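Local coordinates for protein Afp3 (Serratia entomophila, PDB 6RBN) that probably serves, with its partner Afp2, as a building block of the contractile sheath around the inner tube of the anti-feeding prophage injection system, at residues Ser112-Leu117 and Pro270-Ala275; Thr382-Tyr387 and Met426-Gly431; Gly138-Leu143 and Thr167-Ala172. All coordinates share one frame; numbering follows the deposited sequence.

Interaction 1 (Ser112-Leu117 and Pro270-Ala275)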
# COMPACT_ATOMS: atom_id res chain seq x y z
N SER D 112 -28.22 64.23 36.51
CA SER D 112 -27.69 63.04 37.15
C SER D 112 -28.76 61.97 37.34
O SER D 112 -28.42 60.78 37.42
CB SER D 112 -27.07 63.38 38.49
OG SER D 112 -26.60 62.22 39.15
N VAL D 113 -30.03 62.36 37.43
CA VAL D 113 -31.11 61.39 37.54
C VAL D 113 -31.33 60.70 36.20
O VAL D 113 -31.63 59.50 36.14
CB VAL D 113 -32.38 62.09 38.05
CG1 VAL D 113 -33.55 61.13 38.16
CG2 VAL D 113 -32.11 62.74 39.40
N ALA D 114 -31.14 61.43 35.09
CA ALA D 114 -31.39 60.88 33.77
C ALA D 114 -30.34 59.84 33.37
O ALA D 114 -30.64 58.95 32.57
CB ALA D 114 -31.45 62.00 32.73
N LEU D 115 -29.13 59.93 33.92
CA LEU D 115 -28.14 58.90 33.62
C LEU D 115 -28.34 57.64 34.44
O LEU D 115 -27.98 56.55 33.97
CB LEU D 115 -26.72 59.39 33.83
CG LEU D 115 -26.17 60.29 32.74
CD1 LEU D 115 -24.75 60.60 33.06
CD2 LEU D 115 -26.27 59.59 31.42
N ARG D 116 -28.88 57.74 35.65
CA ARG D 116 -29.17 56.54 36.42
C ARG D 116 -30.27 55.72 35.75
O ARG D 116 -30.19 54.49 35.70
CB ARG D 116 -29.52 56.91 37.85
CG ARG D 116 -29.96 55.74 38.70
CD ARG D 116 -29.95 56.04 40.18
NE ARG D 116 -28.59 56.04 40.69
CZ ARG D 116 -28.25 56.40 41.92
NH1 ARG D 116 -26.98 56.37 42.30
NH2 ARG D 116 -29.18 56.80 42.78
N LEU D 117 -31.24 56.38 35.14
CA LEU D 117 -32.24 55.66 34.36
C LEU D 117 -31.69 55.15 33.04
O LEU D 117 -32.30 54.27 32.43
CB LEU D 117 -33.44 56.56 34.11
CG LEU D 117 -34.16 56.94 35.39
CD1 LEU D 117 -35.21 57.94 35.06
CD2 LEU D 117 -34.77 55.71 36.04
N PRO D 270 -38.07 61.47 27.79
CA PRO D 270 -37.79 60.03 27.76
C PRO D 270 -36.55 59.62 26.98
O PRO D 270 -36.30 58.42 26.88
CB PRO D 270 -39.06 59.47 27.09
CG PRO D 270 -39.52 60.56 26.22
CD PRO D 270 -39.20 61.84 26.93
N SER D 271 -35.76 60.56 26.44
CA SER D 271 -34.66 60.19 25.55
C SER D 271 -33.52 59.50 26.27
O SER D 271 -32.78 58.72 25.65
CB SER D 271 -34.14 61.42 24.82
OG SER D 271 -35.08 61.88 23.89
N ALA D 272 -33.35 59.75 27.57
CA ALA D 272 -32.30 59.07 28.32
C ALA D 272 -32.67 57.61 28.56
O ALA D 272 -31.79 56.75 28.72
CB ALA D 272 -32.04 59.78 29.64
N LEU D 273 -33.97 57.31 28.60
CA LEU D 273 -34.40 55.93 28.81
C LEU D 273 -34.44 55.16 27.51
O LEU D 273 -34.12 53.97 27.48
CB LEU D 273 -35.77 55.91 29.49
CG LEU D 273 -35.90 56.16 31.00
CD1 LEU D 273 -35.80 57.64 31.35
CD2 LEU D 273 -37.20 55.58 31.50
N ILE D 274 -34.85 55.81 26.42
CA ILE D 274 -34.95 55.14 25.13
C ILE D 274 -33.57 54.85 24.56
O ILE D 274 -33.35 53.85 23.87
CB ILE D 274 -35.83 55.96 24.17
CG1 ILE D 274 -37.22 56.17 24.77
CG2 ILE D 274 -36.01 55.27 22.84
CD1 ILE D 274 -37.96 54.90 25.05
N ALA D 275 -32.59 55.71 24.88
CA ALA D 275 -31.21 55.42 24.52
C ALA D 275 -30.68 54.21 25.28
O ALA D 275 -29.78 53.51 24.81
CB ALA D 275 -30.33 56.64 24.78
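Ala272, which meets Ala114 across this contact, directly follows Ser271, whose OG lies in hydrogen-bonding contact with both Asp188 OD1 and Leu186 O of strand 185-188, two acceptors that must share one hydroxyl proton. This ties the start of helix 271-284, in the subtilisin-like region of this tail sheath protein, to a neighbouring strand. The pair is a useful example of near-parallel helix packing: the short axes of helices 112-117 and 271-275 approach to 8.4 Å and cross at -24°. Two small residues permit the approach. Ala272 directs its methyl toward the other helix, where CB comes to 3.4 Å from Ala114 O and 3.9 Å from Ala114 CB. All four touching residues are buried, and Phe32 of strand 31-34 also packs on Ala272.

About a turn after Ala114 on one helix, and at the very next residue after Ala272 on the other, the leucines meet. Leu117 and Leu273 cross obliquely, each with CG anti to its carbonyl carbon. In Leu273 the further turn at CG (chi2 78°) brings CD1 nearer the other helix, although its CB does not head there. That branch makes the two closest contacts, Leu273 CD1 lying 3.8 Å from Leu117 CB and equally 3.8 Å from Leu117 CD1.

Interaction 2 (Thr382-Tyr387 and Met426-Gly431); sequences TAIDNY and MIIQVG
Ile384 meets strand residues Ile428 and Val430 with two separate methyl groups. Its CD1 reaches out from the helix and touches Ile428 CG2 at 4.0 Å, the two side chains approaching tip to tip. The shorter branch serves the other partner: Ile384 CG2 lies 4.0 Å from Val430 CG2, and here the side chains pass at a slant. One isoleucine thus spans a pair of strand residues two apart, both directed at the helix.

The torsions of Ile384 explain this fork. With chi1 at -60°, CG1 stands anti to the carbonyl carbon while CG2 takes the place opposite the backbone N; an extended chi2 of 171° then carries CD1 onward to Ile428. The backbones can stay well apart, the nearest CA atoms, those of Ile384 and Val430, being 8.4 Å from each other. The turn that carries Ile384 is closed by Asn386 N bonded to Thr382 O at 2.8 Å.

The arrangement is a helix lying on one face of a β-sheet, within the C-terminal domain of the sheath protein family. Strand 406-409 pairs antiparallel with 425-432 and adds Val408 to both isoleucines, while Ile360 and Leu364 of helix 347-364 also pack on Ile384. Residues 426-431 also pair in parallel with a strand of a neighbouring Afp2 subunit, which brings its Ile344 against Ile428 and its Phe348 against Val430. A second Afp2 chain places Ser19 OG in a hydrogen bond with Gln429 OE1.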
# COMPACT_ATOMS: atom_id res chain seq x y z
N THR D 382 -14.73 40.90 -1.37
CA THR D 382 -14.87 39.74 -0.50
C THR D 382 -15.06 40.15 0.95
O THR D 382 -15.80 39.50 1.70
CB THR D 382 -13.65 38.84 -0.67
OG1 THR D 382 -13.50 38.51 -2.05
CG2 THR D 382 -13.79 37.55 0.11
N ALA D 383 -14.42 41.25 1.36
CA ALA D 383 -14.56 41.73 2.73
C ALA D 383 -15.97 42.26 3.00
O ALA D 383 -16.43 42.22 4.14
CB ALA D 383 -13.53 42.82 3.01
N ILE D 384 -16.65 42.75 1.97
CA ILE D 384 -18.04 43.16 2.13
C ILE D 384 -18.96 41.95 2.03
O ILE D 384 -19.94 41.83 2.76
CB ILE D 384 -18.40 44.24 1.10
CG1 ILE D 384 -17.50 45.46 1.28
CG2 ILE D 384 -19.83 44.70 1.25
CD1 ILE D 384 -17.63 46.47 0.17
N ASP D 385 -18.62 41.00 1.14
CA ASP D 385 -19.43 39.81 0.96
C ASP D 385 -19.37 38.88 2.17
O ASP D 385 -20.35 38.19 2.46
CB ASP D 385 -18.98 39.06 -0.29
CG ASP D 385 -19.88 37.90 -0.65
OD1 ASP D 385 -20.98 38.15 -1.19
OD2 ASP D 385 -19.50 36.75 -0.38
N ASN D 386 -18.24 38.86 2.87
CA ASN D 386 -18.17 38.08 4.10
C ASN D 386 -18.96 38.73 5.22
O ASN D 386 -19.49 38.03 6.10
CB ASN D 386 -16.72 37.89 4.54
CG ASN D 386 -15.95 36.95 3.65
OD1 ASN D 386 -16.49 35.96 3.17
ND2 ASN D 386 -14.68 37.25 3.44
N TYR D 387 -19.06 40.05 5.22
CA TYR D 387 -19.84 40.73 6.25
C TYR D 387 -21.33 40.57 6.00
O TYR D 387 -22.10 40.31 6.94
CB TYR D 387 -19.47 42.22 6.30
CG TYR D 387 -20.25 42.98 7.33
CD1 TYR D 387 -19.96 42.85 8.68
CD2 TYR D 387 -21.30 43.81 6.97
CE1 TYR D 387 -20.68 43.54 9.63
CE2 TYR D 387 -22.03 44.49 7.91
CZ TYR D 387 -21.71 44.35 9.24
OH TYR D 387 -22.43 45.04 10.19
N MET D 426 -12.22 54.08 -6.00
CA MET D 426 -12.97 52.90 -6.39
C MET D 426 -14.42 53.06 -5.94
O MET D 426 -14.69 53.63 -4.88
CB MET D 426 -12.37 51.61 -5.83
CG MET D 426 -12.34 51.48 -4.33
SD MET D 426 -11.59 49.93 -3.80
CE MET D 426 -9.86 50.27 -4.12
N ILE D 427 -15.35 52.60 -6.78
CA ILE D 427 -16.78 52.78 -6.56
C ILE D 427 -17.44 51.42 -6.47
O ILE D 427 -17.28 50.59 -7.37
CB ILE D 427 -17.41 53.63 -7.68
CG1 ILE D 427 -16.83 55.04 -7.65
CG2 ILE D 427 -18.91 53.69 -7.52
CD1 ILE D 427 -17.26 55.89 -8.80
N ILE D 428 -18.16 51.19 -5.37
CA ILE D 428 -18.73 49.90 -5.03
C ILE D 428 -20.23 50.08 -4.87
O ILE D 428 -20.67 51.03 -4.23
CB ILE D 428 -18.12 49.36 -3.72
CG1 ILE D 428 -16.60 49.38 -3.80
CG2 ILE D 428 -18.58 47.95 -3.45
CD1 ILE D 428 -15.98 49.44 -2.47
N GLN D 429 -21.01 49.17 -5.45
CA GLN D 429 -22.46 49.19 -5.30
C GLN D 429 -22.88 48.03 -4.41
O GLN D 429 -22.73 46.87 -4.78
CB GLN D 429 -23.15 49.10 -6.66
CG GLN D 429 -22.98 50.35 -7.49
CD GLN D 429 -23.66 50.23 -8.83
OE1 GLN D 429 -24.23 49.19 -9.16
NE2 GLN D 429 -23.59 51.29 -9.62
N VAL D 430 -23.41 48.36 -3.24
CA VAL D 430 -23.87 47.39 -2.26
C VAL D 430 -25.37 47.58 -2.07
O VAL D 430 -25.84 48.71 -1.91
CB VAL D 430 -23.12 47.56 -0.92
CG1 VAL D 430 -23.61 46.57 0.11
CG2 VAL D 430 -21.63 47.42 -1.12
N GLY D 431 -26.11 46.49 -2.11
CA GLY D 431 -27.54 46.53 -1.85
C GLY D 431 -27.92 45.50 -0.82
O GLY D 431 -27.25 44.48 -0.66

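Interaction 3 (Gly138-Leu143 and Thr167-Ala172)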
# COMPACT_ATOMS: atom_id res chain seq x y z
N GLY D 138 -21.77 80.04 21.31
CA GLY D 138 -20.39 79.66 21.13
C GLY D 138 -20.16 78.17 21.19
O GLY D 138 -19.73 77.55 20.20
N PRO D 139 -20.41 77.54 22.35
CA PRO D 139 -20.23 76.08 22.44
C PRO D 139 -21.21 75.27 21.61
O PRO D 139 -20.90 74.11 21.29
CB PRO D 139 -20.42 75.81 23.94
CG PRO D 139 -20.04 77.07 24.60
CD PRO D 139 -20.52 78.16 23.68
N LEU D 140 -22.37 75.81 21.25
CA LEU D 140 -23.27 75.06 20.38
C LEU D 140 -22.81 75.10 18.93
O LEU D 140 -23.11 74.18 18.16
CB LEU D 140 -24.70 75.59 20.49
CG LEU D 140 -25.41 75.27 21.80
CD1 LEU D 140 -26.75 75.96 21.86
CD2 LEU D 140 -25.58 73.77 21.94
N ALA D 141 -22.10 76.15 18.53
CA ALA D 141 -21.54 76.17 17.18
C ALA D 141 -20.34 75.25 17.06
O ALA D 141 -20.07 74.72 15.98
CB ALA D 141 -21.16 77.60 16.79
N ALA D 142 -19.61 75.05 18.15
CA ALA D 142 -18.47 74.15 18.18
C ALA D 142 -18.85 72.72 18.50
O ALA D 142 -17.96 71.87 18.61
CB ALA D 142 -17.44 74.65 19.20
N LEU D 143 -20.14 72.43 18.66
CA LEU D 143 -20.56 71.08 19.02
C LEU D 143 -20.43 70.05 17.89
O LEU D 143 -19.87 68.97 18.15
CB LEU D 143 -21.97 71.10 19.63
CG LEU D 143 -22.52 69.75 20.08
CD1 LEU D 143 -21.65 69.15 21.17
CD2 LEU D 143 -23.95 69.89 20.56
N THR D 167 -34.37 72.84 21.85
CA THR D 167 -34.51 73.45 20.54
C THR D 167 -33.20 74.07 20.06
O THR D 167 -32.89 74.00 18.86
CB THR D 167 -35.64 74.49 20.58
OG1 THR D 167 -36.84 73.85 21.04
CG2 THR D 167 -35.91 75.08 19.21
N ALA D 168 -32.41 74.64 20.97
CA ALA D 168 -31.09 75.12 20.60
C ALA D 168 -30.13 73.97 20.30
O ALA D 168 -29.22 74.12 19.49
CB ALA D 168 -30.53 76.00 21.71
N VAL D 169 -30.33 72.82 20.95
CA VAL D 169 -29.48 71.66 20.68
C VAL D 169 -29.92 70.96 19.40
O VAL D 169 -29.09 70.57 18.58
CB VAL D 169 -29.49 70.72 21.90
CG1 VAL D 169 -28.73 69.44 21.60
CG2 VAL D 169 -28.87 71.41 23.09
N TYR D 170 -31.24 70.81 19.20
CA TYR D 170 -31.73 70.10 18.02
C TYR D 170 -31.49 70.90 16.74
O TYR D 170 -31.36 70.31 15.67
CB TYR D 170 -33.23 69.81 18.16
CG TYR D 170 -33.59 68.81 19.24
CD1 TYR D 170 -32.64 67.97 19.80
CD2 TYR D 170 -34.90 68.73 19.71
CE1 TYR D 170 -32.98 67.07 20.78
CE2 TYR D 170 -35.25 67.83 20.70
CZ TYR D 170 -34.28 67.00 21.23
OH TYR D 170 -34.62 66.11 22.21
N GLY D 171 -31.43 72.22 16.84
CA GLY D 171 -31.11 73.03 15.68
C GLY D 171 -29.63 73.03 15.35
O GLY D 171 -29.26 73.14 14.18
N ALA D 172 -28.78 72.89 16.36
CA ALA D 172 -27.34 72.84 16.12
C ALA D 172 -26.90 71.50 15.57
O ALA D 172 -25.86 71.41 14.92
CB ALA D 172 -26.58 73.15 17.42
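Leu140 and Ala172 are the pair with the nearest CA atoms across this contact, 6.3 Å apart, where the weakly bonded helical turn at 138-141 lies against helix 163-172. The motif is a local helix-helix packing, a large side chain from one partner resting on two alanines and a valine of the other, with one full turn between Ala168 and Ala172.

Leu140 is the large side chain. Its CG sits anti to the carbonyl carbon (chi1 -71°), and the extended chi2 of 174° completes a reach toward helix 163-172, where the two methyls part company. Leu140 CD1 lies against Ala168, 3.8 Å from its CB and 3.9 Å from its carbonyl O. The other methyl goes to the next residue, Leu140 CD2 standing 4.2 Å from Val169 CG2. The base of the side chain is used as well, since Leu140 CB comes within 4.3 Å of Ala172 CB. Leu143, three residues on, also points toward the helix and loses surface beside it without closer touch, packing instead on Leu173 and on Tyr129 of strand 127-130.

The contact is apolar and only partly buried, Leu140 and Val169 being its enclosed members. It joins two helical pieces that each rest on a strand: Pro139 packs on Tyr129, and Tyr170 lies against Leu185, Ala187 and Asp188 of strand 185-188. Leu140 O, which takes a weak bond from Leu143 N, has Ala172 CB beside it at 3.7 Å.

Overall arrangement
The three contacts show how one sheath subunit divides its packing between contacts made within the chain and one beside an intersubunit sheet. Interactions 1 and 3 lie near each other without touching, their centres 21 Å apart and their nearest atoms about 5 Å, and strand 185-188 borders both. Along the chain, 138-143 and 167-172 fall between the two segments of interaction 1. Interaction 2 follows later in sequence and lies on the opposite side of the chain's centre from interaction 1, with 37 Å between their centres. No other chain touches interactions 1 and 3, whereas the strand of interaction 2 continues its sheet into Afp2, consistent with a C-terminal domain that links subunits of the sheath.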